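Local coordinates for protein endoglucanase E (Clostridium thermocellum, PDB 2WAO) that probably removes acetyl groups from plant cell-wall polysaccharides through its esterase domain, which also binds cello-oligosaccharides, and belongs to a larger endo-1,4-beta-glucanase, at residues A[43-48]-A[89-94]; A[65-70]-A[76-81]. All coordinates share one frame; numbering follows the deposited sequence.

Interaction 1. Residues A[43-48]-A[89-94]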
loop_
_atom_site.group_PDB
_atom_site.type_symbol
_atom_site.label_atom_id
_atom_site.label_comp_id
_atom_site.label_asym_id
_atom_site.label_seq_id
_atom_site.Cartn_x
_atom_site.Cartn_y
_atom_site.Cartn_z
ATOM N N ALA A 43 -6.545 23.767 9.576
ATOM C CA ALA A 43 -6.952 22.481 10.072
ATOM C C ALA A 43 -5.879 21.859 10.936
ATOM O O ALA A 43 -4.683 21.915 10.609
ATOM C CB ALA A 43 -7.269 21.568 8.917
ATOM N N SER A 44 -6.329 21.224 12.008
ATOM C CA SER A 44 -5.469 20.546 12.965
ATOM C C SER A 44 -6.025 19.139 13.200
ATOM O O SER A 44 -7.211 18.897 12.996
ATOM C CB SER A 44 -5.413 21.322 14.290
ATOM O OG SER A 44 -4.716 22.556 14.159
ATOM N N VAL A 45 -5.179 18.229 13.666
ATOM C CA VAL A 45 -5.598 16.867 13.972
ATOM C C VAL A 45 -4.829 16.379 15.198
ATOM O O VAL A 45 -3.682 16.775 15.399
ATOM C CB VAL A 45 -5.352 15.902 12.735
ATOM C CG1 VAL A 45 -3.869 15.743 12.447
ATOM C CG2 VAL A 45 -6.008 14.507 12.952
ATOM N N THR A 46 -5.464 15.540 16.009
ATOM C CA THR A 46 -4.762 14.846 17.072
ATOM C C THR A 46 -4.565 13.396 16.664
ATOM O O THR A 46 -5.521 12.701 16.277
ATOM C CB THR A 46 -5.554 14.930 18.399
ATOM O OG1 THR A 46 -5.774 16.322 18.706
ATOM C CG2 THR A 46 -4.771 14.281 19.535
ATOM N N ILE A 47 -3.304 12.966 16.730
ATOM C CA ILE A 47 -2.899 11.631 16.302
ATOM C C ILE A 47 -2.169 10.920 17.434
ATOM O O ILE A 47 -1.212 11.485 18.013
ATOM C CB ILE A 47 -1.926 11.719 15.100
ATOM C CG1 ILE A 47 -2.705 12.194 13.853
ATOM C CG2 ILE A 47 -1.234 10.319 14.867
ATOM C CD1 ILE A 47 -1.822 12.787 12.739
ATOM N N LYS A 48 -2.585 9.690 17.716
ATOM C CA LYS A 48 -1.781 8.796 18.551
ATOM C C LYS A 48 -1.083 7.761 17.678
ATOM O O LYS A 48 -1.723 7.158 16.813
ATOM C CB LYS A 48 -2.660 8.125 19.609
ATOM C CG LYS A 48 -1.899 7.139 20.514
ATOM C CD LYS A 48 -2.808 6.638 21.622
ATOM C CE LYS A 48 -2.285 5.333 22.166
ATOM N NZ LYS A 48 -3.323 4.783 23.051
ATOM N N LEU A 89 -9.066 18.055 1.984
ATOM C CA LEU A 89 -7.919 17.557 2.748
ATOM C C LEU A 89 -7.813 16.045 2.652
ATOM O O LEU A 89 -8.801 15.347 2.838
ATOM C CB LEU A 89 -8.053 17.933 4.208
ATOM C CG LEU A 89 -7.142 17.302 5.254
ATOM C CD1 LEU A 89 -5.677 17.740 4.991
ATOM C CD2 LEU A 89 -7.607 17.700 6.698
ATOM N N VAL A 90 -6.610 15.555 2.354
ATOM C CA VAL A 90 -6.327 14.129 2.520
ATOM C C VAL A 90 -5.186 14.044 3.551
ATOM O O VAL A 90 -4.182 14.775 3.423
ATOM C CB VAL A 90 -5.882 13.478 1.204
ATOM C CG1 VAL A 90 -5.378 12.060 1.463
ATOM C CG2 VAL A 90 -7.000 13.509 0.173
ATOM N N LEU A 91 -5.364 13.221 4.586
ATOM C CA LEU A 91 -4.272 12.972 5.559
ATOM C C LEU A 91 -3.765 11.533 5.353
ATOM O O LEU A 91 -4.513 10.572 5.565
ATOM C CB LEU A 91 -4.771 13.221 6.998
ATOM C CG LEU A 91 -3.788 12.942 8.125
ATOM C CD1 LEU A 91 -2.491 13.778 7.967
ATOM C CD2 LEU A 91 -4.433 13.188 9.516
ATOM N N TRP A 92 -2.499 11.376 4.951
ATOM C CA TRP A 92 -1.992 10.100 4.421
ATOM C C TRP A 92 -0.930 9.496 5.342
ATOM O O TRP A 92 0.028 10.189 5.757
ATOM C CB TRP A 92 -1.395 10.354 3.030
ATOM C CG TRP A 92 -0.882 9.136 2.282
ATOM C CD1 TRP A 92 0.314 8.469 2.475
ATOM C CD2 TRP A 92 -1.578 8.425 1.250
ATOM N NE1 TRP A 92 0.385 7.393 1.625
ATOM C CE2 TRP A 92 -0.748 7.359 0.846
ATOM C CE3 TRP A 92 -2.821 8.607 0.604
ATOM C CZ2 TRP A 92 -1.110 6.467 -0.185
ATOM C CZ3 TRP A 92 -3.187 7.695 -0.416
ATOM C CH2 TRP A 92 -2.306 6.668 -0.818
ATOM N N LYS A 93 -1.108 8.224 5.694
ATOM C CA LYS A 93 -0.136 7.526 6.511
ATOM C C LYS A 93 0.977 7.027 5.556
ATOM O O LYS A 93 0.782 6.097 4.731
ATOM C CB LYS A 93 -0.766 6.346 7.259
ATOM C CG LYS A 93 0.237 5.652 8.205
ATOM C CD LYS A 93 -0.429 4.409 8.886
ATOM C CE LYS A 93 0.393 3.907 10.083
ATOM N NZ LYS A 93 1.402 2.806 9.746
ATOM N N ARG A 94 2.127 7.665 5.629
ATOM C CA ARG A 94 3.231 7.296 4.702
ATOM C C ARG A 94 3.849 5.938 4.974
ATOM O O ARG A 94 4.199 5.199 4.030
ATOM C CB ARG A 94 4.327 8.346 4.788
ATOM C CG ARG A 94 3.853 9.673 4.278
ATOM C CD ARG A 94 4.818 10.813 4.735
ATOM N NE ARG A 94 6.275 10.598 4.460
ATOM C CZ ARG A 94 6.977 11.155 3.461
ATOM N NH1 ARG A 94 6.400 11.905 2.508
ATOM N NH2 ARG A 94 8.282 10.940 3.374
#
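Leu-91 reaches from strand 89-93 toward strand 43-48 and sets its CD2 methyl against Val-45, the two side chains meeting tip to tip. Leu-91 CD2 touches both branches of Val-45, CG1 at 3.9 Å and CG2 at 4.0 Å. The fork opens this way because CG1 of Val-45 lies between its own N and carbonyl carbon (chi1 66°) while CG2 stands opposite the N. Two residues on, Ile-47 reaches toward Leu-91 in the same way, and its extended chain (chi2 160°) brings Ile-47 CD1 to 4.2 Å from Leu-91 CD2. The leucine methyl is therefore shared by two side chains of the facing strand. Upstream the touch is looser, Ala-43 CB standing 4.5 Å from Leu-89 CD2. The axes of the two short strand segments come within 10.6 Å and cross at -32°, and no hydrogen bond joins them: they belong to two different sheets packed face to face, a beta-sandwich in the N-terminal domain of this family 2 esterase. Phe-104 and Phe-67 also pack on Leu-91, and Phe-107 on Val-45. With only aliphatic carbon meeting between the two sheets, the contact rests on dispersion and the exclusion of water, without the directional demands of polar groups.

Interaction 2. Residues A[65-70]-A[76-81]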
loop_
_atom_site.group_PDB
_atom_site.type_symbol
_atom_site.label_atom_id
_atom_site.label_comp_id
_atom_site.label_asym_id
_atom_site.label_seq_id
_atom_site.Cartn_x
_atom_site.Cartn_y
_atom_site.Cartn_z
ATOM N N PRO A 65 4.715 19.686 3.484
ATOM C CA PRO A 65 5.868 18.954 4.039
ATOM C C PRO A 65 5.405 17.887 5.045
ATOM O O PRO A 65 4.471 18.150 5.872
ATOM C CB PRO A 65 6.684 20.084 4.709
ATOM C CG PRO A 65 6.328 21.285 3.895
ATOM C CD PRO A 65 4.852 21.140 3.693
ATOM N N PRO A 66 5.945 16.662 4.951
ATOM C CA PRO A 66 5.505 15.591 5.861
ATOM C C PRO A 66 5.968 15.784 7.283
ATOM O O PRO A 66 6.823 16.653 7.546
ATOM C CB PRO A 66 6.159 14.331 5.296
ATOM C CG PRO A 66 7.277 14.816 4.517
ATOM C CD PRO A 66 6.849 16.130 3.918
ATOM N N PHE A 67 5.359 15.043 8.198
ATOM C CA PHE A 67 5.674 15.184 9.635
ATOM C C PHE A 67 5.537 13.849 10.310
ATOM O O PHE A 67 4.846 12.960 9.803
ATOM C CB PHE A 67 4.759 16.216 10.303
ATOM C CG PHE A 67 3.304 15.830 10.283
ATOM C CD1 PHE A 67 2.758 15.127 11.343
ATOM C CD2 PHE A 67 2.477 16.146 9.166
ATOM C CE1 PHE A 67 1.385 14.757 11.334
ATOM C CE2 PHE A 67 1.123 15.777 9.160
ATOM C CZ PHE A 67 0.586 15.077 10.217
ATOM N N SER A 68 6.201 13.675 11.440
ATOM C CA SER A 68 6.101 12.427 12.142
ATOM C C SER A 68 5.355 12.601 13.432
ATOM O O SER A 68 5.369 13.695 14.017
ATOM C CB SER A 68 7.482 11.857 12.504
ATOM O OG SER A 68 8.234 12.819 13.223
ATOM N N VAL A 69 4.754 11.509 13.888
ATOM C CA VAL A 69 4.258 11.407 15.237
ATOM C C VAL A 69 4.861 10.123 15.790
ATOM O O VAL A 69 4.573 9.024 15.300
ATOM C CB VAL A 69 2.715 11.417 15.322
ATOM C CG1 VAL A 69 2.263 11.278 16.810
ATOM C CG2 VAL A 69 2.125 12.692 14.722
ATOM N N ASN A 70 5.729 10.269 16.794
ATOM C CA ASN A 70 6.578 9.147 17.224
ATOM C C ASN A 70 6.286 8.653 18.656
ATOM O O ASN A 70 6.650 9.319 19.650
ATOM C CB ASN A 70 8.081 9.480 16.999
ATOM C CG ASN A 70 9.003 8.262 17.237
ATOM O OD1 ASN A 70 8.536 7.185 17.588
ATOM N ND2 ASN A 70 10.320 8.447 17.053
ATOM N N VAL A 76 -1.327 18.360 15.932
ATOM C CA VAL A 76 -0.508 18.872 14.877
ATOM C C VAL A 76 -1.348 19.833 14.065
ATOM O O VAL A 76 -2.453 19.487 13.646
ATOM C CB VAL A 76 -0.022 17.670 13.963
ATOM C CG1 VAL A 76 0.637 18.181 12.700
ATOM C CG2 VAL A 76 0.942 16.785 14.742
ATOM N N LYS A 77 -0.847 21.047 13.840
ATOM C CA LYS A 77 -1.493 21.947 12.863
ATOM C C LYS A 77 -1.131 21.510 11.450
ATOM O O LYS A 77 0.039 21.612 11.033
ATOM C CB LYS A 77 -1.094 23.415 13.107
ATOM C CG LYS A 77 -1.525 24.399 12.009
ATOM C CD LYS A 77 -3.005 24.726 12.101
ATOM C CE LYS A 77 -3.354 25.369 13.448
ATOM N NZ LYS A 77 -2.811 26.752 13.506
ATOM N N LEU A 78 -2.125 21.024 10.703
ATOM C CA LEU A 78 -1.879 20.506 9.359
ATOM C C LEU A 78 -1.594 21.567 8.321
ATOM O O LEU A 78 -0.729 21.384 7.459
ATOM C CB LEU A 78 -3.032 19.611 8.873
ATOM C CG LEU A 78 -3.284 18.310 9.663
ATOM C CD1 LEU A 78 -4.479 17.640 8.992
ATOM C CD2 LEU A 78 -1.994 17.389 9.699
ATOM N N VAL A 79 -2.325 22.677 8.373
ATOM C CA VAL A 79 -2.194 23.709 7.375
ATOM C C VAL A 79 -2.830 24.939 8.000
ATOM O O VAL A 79 -3.717 24.820 8.829
ATOM C CB VAL A 79 -2.947 23.323 6.050
ATOM C CG1 VAL A 79 -4.500 23.186 6.278
ATOM C CG2 VAL A 79 -2.623 24.302 4.939
ATOM N N SER A 80 -2.365 26.113 7.596
ATOM C CA SER A 80 -2.953 27.352 8.100
ATOM C C SER A 80 -2.691 28.497 7.132
ATOM O O SER A 80 -1.941 28.357 6.153
ATOM C CB SER A 80 -2.437 27.681 9.498
ATOM O OG SER A 80 -1.018 27.797 9.489
ATOM N N GLY A 81 -3.395 29.603 7.355
ATOM C CA GLY A 81 -3.192 30.797 6.556
ATOM C C GLY A 81 -3.785 30.700 5.181
ATOM O O GLY A 81 -3.397 31.460 4.303
#
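Val-76 lies over one face of the Phe-67 ring, its CG1 methyl 3.9 Å from the ring centroid and 15° off the normal, a CH-pi contact shifted toward the rim. The nearest ring atom to that methyl is CE1, and Val-76 CG2, the other branch, sits 4.0 Å from the same Phe-67 CE1. Val-76 CG2 also lies 4.3 Å from Val-69 CG2, so the valine fork bridges two residues of strand 67-70. The phenylalanine is placed for this by a chi1 of 63°, with CG tucked between the backbone N and carbonyl carbon. Strands 67-70 and 76-79 sit in different sheets of the beta-sandwich; the N-to-C directions of these short segments differ by 158°, so they run roughly antiparallel. Phe-67 pairs through its backbone with Phe-55, and Val-76 with Val-45. The CB of Leu-78 points across rather than at the facing strand, and only the side-chain end comes close: CD1 carries the chain straight on, leaving the side branch CD2 to meet Phe-67 obliquely, 3.5 Å from CZ and 3.6 Å from CE2. Leu-78 also packs on Leu-89 and Leu-91, between the sheets. Leu-78 and Val-79 then face Ala-43 together, a classic beta bulge in the edge strand.

Overall arrangement
From the N terminus the chain lays down 43-48 first, crosses to the other sheet for 65-70, and returns for 76-81, where interaction 2 closes a short loop of five intervening residues. It then crosses again to 89-94, and interaction 1 closes the longer loop, with interaction 2 wholly within it. Each contact joins the same two sheets, the five-stranded one holding 43-49 and 73-79 and the six-stranded one holding 62-70 and 85-93. The contact centres lie about 8 Å apart. Strands 43-49 and 73-79 are antiparallel neighbours, with Ala-43 O to Leu-78 N at 2.7 Å a probable hydrogen bond, so both contacts belong to one sandwich core.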